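Local coordinates for nucleosome assembly protein (Plasmodium falciparum, PDB 5X7V) that probably acts as a histone chaperone of the nucleosome assembly protein family, recognising histones for nucleosome assembly in the malaria parasite, at residues I70-K82 with K92-M105. Residues are numbered along the deposited sequence; the frame is centred on the assembly and turned at random.
Sequences IDILNHLVKLDLK and KITFIFGEKAKEFM
L76 CD1 sits over one face of the F97 ring, 3.9 Å from its centroid and 14° off the normal, a CH-pi contact. L73 CA lies at the edge of that ring, near its plane, and I72 CG2 reaches F97 CE2 obliquely at 3.5 Å. On F95, L79 CG lies over one face, while L76 CD2 approaches obliquely; F161 meets this ring edge-to-face. I72 CG1 lies over one face of the F104 ring, 4.2 Å from its centroid, and E103 CB over the opposite face. I72 serves both phenylalanines because its branches diverge: CG1 is anti to the carbonyl carbon (chi1 -60°), CG2 anti to the backbone N. H75 crosses K100 at about a right angle, with K100 CB 3.6 Å from H75 ND1.

Strands 76-82 and 92-97 run antiparallel. At their F97 end, I96 O accepts two bonds, from V77 N at 3.0 Å and from K78 N at 3.3 Å, a classic beta bulge. I96 N returns a nearly straight bond to K78 O (173°). K78 NZ forms a salt bridge with D80 OD1, from above the carboxylate plane. W52 of helix 51-56 and I176 of helix 172-180 pack against L79, on the sheet face it shares with L76, L81, I93, F95 and F97. This is an antiparallel beta hairpin whose strand 76-82 forms one edge, within this chain, of the four-stranded NAP-domain sheet.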
# COMPACT_ATOMS: atom_id res chain seq x y z
N ILE A 70 -26.81 12.11 -1.59
CA ILE A 70 -26.38 13.18 -0.71
C ILE A 70 -27.44 13.41 0.33
O ILE A 70 -27.13 13.75 1.47
CB ILE A 70 -26.10 14.49 -1.47
CG1 ILE A 70 -25.06 14.26 -2.55
CG2 ILE A 70 -25.60 15.57 -0.53
CD1 ILE A 70 -24.71 15.52 -3.28
N ASP A 71 -28.70 13.21 -0.06
CA ASP A 71 -29.84 13.44 0.84
C ASP A 71 -29.76 12.59 2.09
O ASP A 71 -30.03 13.08 3.18
CB ASP A 71 -31.17 13.17 0.12
CG ASP A 71 -31.65 14.35 -0.69
OD1 ASP A 71 -31.48 15.49 -0.20
OD2 ASP A 71 -32.19 14.14 -1.81
N ILE A 72 -29.39 11.33 1.92
CA ILE A 72 -29.17 10.42 3.05
C ILE A 72 -27.83 10.70 3.74
O ILE A 72 -27.77 10.92 4.94
CB ILE A 72 -29.22 8.94 2.59
CG1 ILE A 72 -30.59 8.59 1.96
CG2 ILE A 72 -28.98 8.02 3.77
CD1 ILE A 72 -30.62 8.60 0.47
N LEU A 73 -26.76 10.74 2.95
CA LEU A 73 -25.42 11.03 3.47
C LEU A 73 -25.36 12.30 4.31
O LEU A 73 -24.53 12.39 5.22
CB LEU A 73 -24.39 11.14 2.34
CG LEU A 73 -23.89 9.86 1.64
CD1 LEU A 73 -22.84 10.18 0.59
CD2 LEU A 73 -23.37 8.83 2.62
N ASN A 74 -26.23 13.26 4.03
CA ASN A 74 -26.31 14.49 4.82
C ASN A 74 -26.73 14.28 6.27
O ASN A 74 -26.76 15.22 7.06
CB ASN A 74 -27.26 15.47 4.15
CG ASN A 74 -26.54 16.46 3.26
OD1 ASN A 74 -25.39 16.82 3.52
ND2 ASN A 74 -27.23 16.93 2.21
N HIS A 75 -27.06 13.04 6.60
CA HIS A 75 -27.44 12.64 7.96
C HIS A 75 -26.52 11.52 8.45
O HIS A 75 -26.82 10.83 9.41
CB HIS A 75 -28.91 12.20 8.00
CG HIS A 75 -29.85 13.19 7.37
ND1 HIS A 75 -30.37 14.26 8.05
CD2 HIS A 75 -30.31 13.28 6.10
CE1 HIS A 75 -31.13 14.97 7.23
NE2 HIS A 75 -31.11 14.39 6.04
N LEU A 76 -25.41 11.33 7.76
CA LEU A 76 -24.37 10.44 8.25
C LEU A 76 -23.67 11.19 9.39
O LEU A 76 -22.85 12.08 9.16
CB LEU A 76 -23.38 10.06 7.13
CG LEU A 76 -22.32 9.00 7.44
CD1 LEU A 76 -22.99 7.81 8.03
CD2 LEU A 76 -21.51 8.54 6.22
N VAL A 77 -24.04 10.84 10.63
CA VAL A 77 -23.49 11.51 11.79
C VAL A 77 -22.15 10.88 12.17
O VAL A 77 -21.34 11.52 12.84
CB VAL A 77 -24.46 11.45 13.03
CG1 VAL A 77 -25.79 12.06 12.72
CG2 VAL A 77 -24.66 10.04 13.50
N LYS A 78 -21.90 9.64 11.74
CA LYS A 78 -20.73 8.89 12.21
C LYS A 78 -20.27 7.80 11.24
O LYS A 78 -21.07 6.97 10.78
CB LYS A 78 -21.04 8.23 13.55
CG LYS A 78 -19.84 8.01 14.45
CD LYS A 78 -20.21 8.26 15.91
CE LYS A 78 -19.11 7.82 16.83
NZ LYS A 78 -18.64 6.51 16.41
N LEU A 79 -18.97 7.80 10.97
CA LEU A 79 -18.35 6.79 10.12
C LEU A 79 -17.17 6.23 10.87
O LEU A 79 -16.35 7.00 11.38
CB LEU A 79 -17.92 7.39 8.79
CG LEU A 79 -17.62 6.54 7.55
CD1 LEU A 79 -17.50 7.49 6.37
CD2 LEU A 79 -16.35 5.75 7.71
N ASP A 80 -17.05 4.91 10.97
CA ASP A 80 -15.90 4.37 11.68
C ASP A 80 -15.26 3.19 11.04
O ASP A 80 -15.91 2.26 10.60
CB ASP A 80 -16.25 4.02 13.11
CG ASP A 80 -16.30 5.25 13.99
OD1 ASP A 80 -17.32 5.96 13.90
OD2 ASP A 80 -15.30 5.54 14.70
N LEU A 81 -13.94 3.26 10.98
CA LEU A 81 -13.13 2.17 10.52
C LEU A 81 -12.64 1.46 11.76
O LEU A 81 -12.12 2.09 12.67
CB LEU A 81 -11.98 2.69 9.67
CG LEU A 81 -11.05 1.65 9.09
CD1 LEU A 81 -11.82 0.74 8.18
CD2 LEU A 81 -10.01 2.39 8.32
N LYS A 82 -12.91 0.16 11.81
CA LYS A 82 -12.20 -0.76 12.71
C LYS A 82 -11.24 -1.53 11.83
O LYS A 82 -11.61 -2.48 11.12
CB LYS A 82 -13.14 -1.69 13.48
CG LYS A 82 -13.99 -0.99 14.52
CD LYS A 82 -13.18 -0.40 15.68
CE LYS A 82 -13.99 0.68 16.44
NZ LYS A 82 -13.15 1.56 17.36
N LYS A 92 -13.82 -3.50 9.34
CA LYS A 92 -15.25 -3.34 9.52
C LYS A 92 -15.61 -1.84 9.49
O LYS A 92 -15.13 -1.06 10.32
CB LYS A 92 -15.68 -3.97 10.85
CG LYS A 92 -17.15 -4.25 10.96
CD LYS A 92 -17.67 -3.94 12.35
CE LYS A 92 -17.01 -4.80 13.41
NZ LYS A 92 -17.59 -6.20 13.46
N ILE A 93 -16.43 -1.43 8.53
CA ILE A 93 -16.82 -0.03 8.47
C ILE A 93 -18.29 0.13 8.86
O ILE A 93 -19.14 -0.66 8.46
CB ILE A 93 -16.59 0.56 7.08
CG1 ILE A 93 -15.10 0.56 6.75
CG2 ILE A 93 -17.06 1.97 7.02
CD1 ILE A 93 -14.82 1.03 5.35
N THR A 94 -18.57 1.16 9.66
CA THR A 94 -19.85 1.34 10.32
C THR A 94 -20.40 2.74 10.05
O THR A 94 -19.78 3.75 10.40
CB THR A 94 -19.69 1.08 11.85
OG1 THR A 94 -19.23 -0.26 12.06
CG2 THR A 94 -21.00 1.28 12.60
N PHE A 95 -21.57 2.80 9.42
CA PHE A 95 -22.26 4.07 9.14
C PHE A 95 -23.39 4.28 10.14
O PHE A 95 -24.28 3.45 10.24
CB PHE A 95 -22.84 4.09 7.71
CG PHE A 95 -21.80 4.14 6.62
CD1 PHE A 95 -20.70 3.31 6.64
CD2 PHE A 95 -21.96 5.00 5.55
CE1 PHE A 95 -19.77 3.37 5.64
CE2 PHE A 95 -21.02 5.05 4.54
CZ PHE A 95 -19.93 4.24 4.59
N ILE A 96 -23.36 5.36 10.90
CA ILE A 96 -24.46 5.63 11.82
C ILE A 96 -25.21 6.88 11.37
O ILE A 96 -24.62 7.94 11.21
CB ILE A 96 -23.98 5.80 13.29
CG1 ILE A 96 -22.94 4.74 13.66
CG2 ILE A 96 -25.16 5.69 14.23
CD1 ILE A 96 -22.48 4.81 15.06
N PHE A 97 -26.51 6.73 11.14
CA PHE A 97 -27.32 7.83 10.62
C PHE A 97 -28.23 8.43 11.67
O PHE A 97 -28.86 7.72 12.43
CB PHE A 97 -28.15 7.35 9.45
CG PHE A 97 -27.36 7.08 8.21
CD1 PHE A 97 -26.83 5.83 7.97
CD2 PHE A 97 -27.16 8.08 7.27
CE1 PHE A 97 -26.10 5.58 6.81
CE2 PHE A 97 -26.44 7.84 6.12
CZ PHE A 97 -25.91 6.59 5.88
N GLY A 98 -28.28 9.76 11.72
CA GLY A 98 -29.22 10.48 12.55
C GLY A 98 -30.66 10.11 12.24
O GLY A 98 -30.97 9.55 11.18
N GLU A 99 -31.54 10.44 13.18
CA GLU A 99 -32.96 10.11 13.14
C GLU A 99 -33.66 10.48 11.83
O GLU A 99 -34.53 9.74 11.35
CB GLU A 99 -33.65 10.83 14.30
CG GLU A 99 -35.00 10.30 14.72
CD GLU A 99 -34.90 8.98 15.48
OE1 GLU A 99 -33.76 8.62 15.87
OE2 GLU A 99 -35.95 8.30 15.65
N LYS A 100 -33.28 11.62 11.26
CA LYS A 100 -33.97 12.17 10.08
C LYS A 100 -33.82 11.27 8.88
O LYS A 100 -34.54 11.42 7.90
CB LYS A 100 -33.43 13.54 9.73
CG LYS A 100 -33.68 14.61 10.73
CD LYS A 100 -33.09 15.89 10.22
CE LYS A 100 -33.32 17.02 11.16
NZ LYS A 100 -33.46 18.30 10.37
N ALA A 101 -32.85 10.36 8.95
CA ALA A 101 -32.60 9.43 7.87
C ALA A 101 -33.69 8.37 7.83
O ALA A 101 -33.78 7.59 6.88
CB ALA A 101 -31.26 8.81 8.04
N LYS A 102 -34.54 8.35 8.85
CA LYS A 102 -35.66 7.42 8.90
C LYS A 102 -36.71 7.77 7.85
O LYS A 102 -37.65 7.00 7.64
CB LYS A 102 -36.31 7.41 10.29
CG LYS A 102 -35.56 6.66 11.35
CD LYS A 102 -36.48 5.71 12.10
CE LYS A 102 -35.90 5.27 13.44
NZ LYS A 102 -36.26 6.24 14.54
N GLU A 103 -36.57 8.93 7.20
CA GLU A 103 -37.42 9.25 6.08
C GLU A 103 -37.14 8.31 4.91
O GLU A 103 -38.03 8.03 4.11
CB GLU A 103 -37.22 10.69 5.62
CG GLU A 103 -38.26 11.11 4.57
CD GLU A 103 -37.99 12.45 3.91
OE1 GLU A 103 -37.96 13.49 4.60
OE2 GLU A 103 -37.83 12.45 2.67
N PHE A 104 -35.91 7.83 4.83
CA PHE A 104 -35.43 7.11 3.64
C PHE A 104 -35.16 5.62 3.85
O PHE A 104 -35.16 4.85 2.87
CB PHE A 104 -34.13 7.73 3.11
CG PHE A 104 -34.16 9.22 2.99
CD1 PHE A 104 -33.75 10.03 4.06
CD2 PHE A 104 -34.54 9.83 1.80
CE1 PHE A 104 -33.76 11.40 3.95
CE2 PHE A 104 -34.54 11.21 1.69
CZ PHE A 104 -34.15 11.99 2.77
N MET A 105 -34.92 5.20 5.09
CA MET A 105 -34.37 3.87 5.32
C MET A 105 -34.42 3.42 6.78
O MET A 105 -34.82 4.18 7.68
CB MET A 105 -32.92 3.84 4.84
CG MET A 105 -32.05 4.68 5.71
SD MET A 105 -30.27 4.65 5.32
CE MET A 105 -29.85 3.03 5.93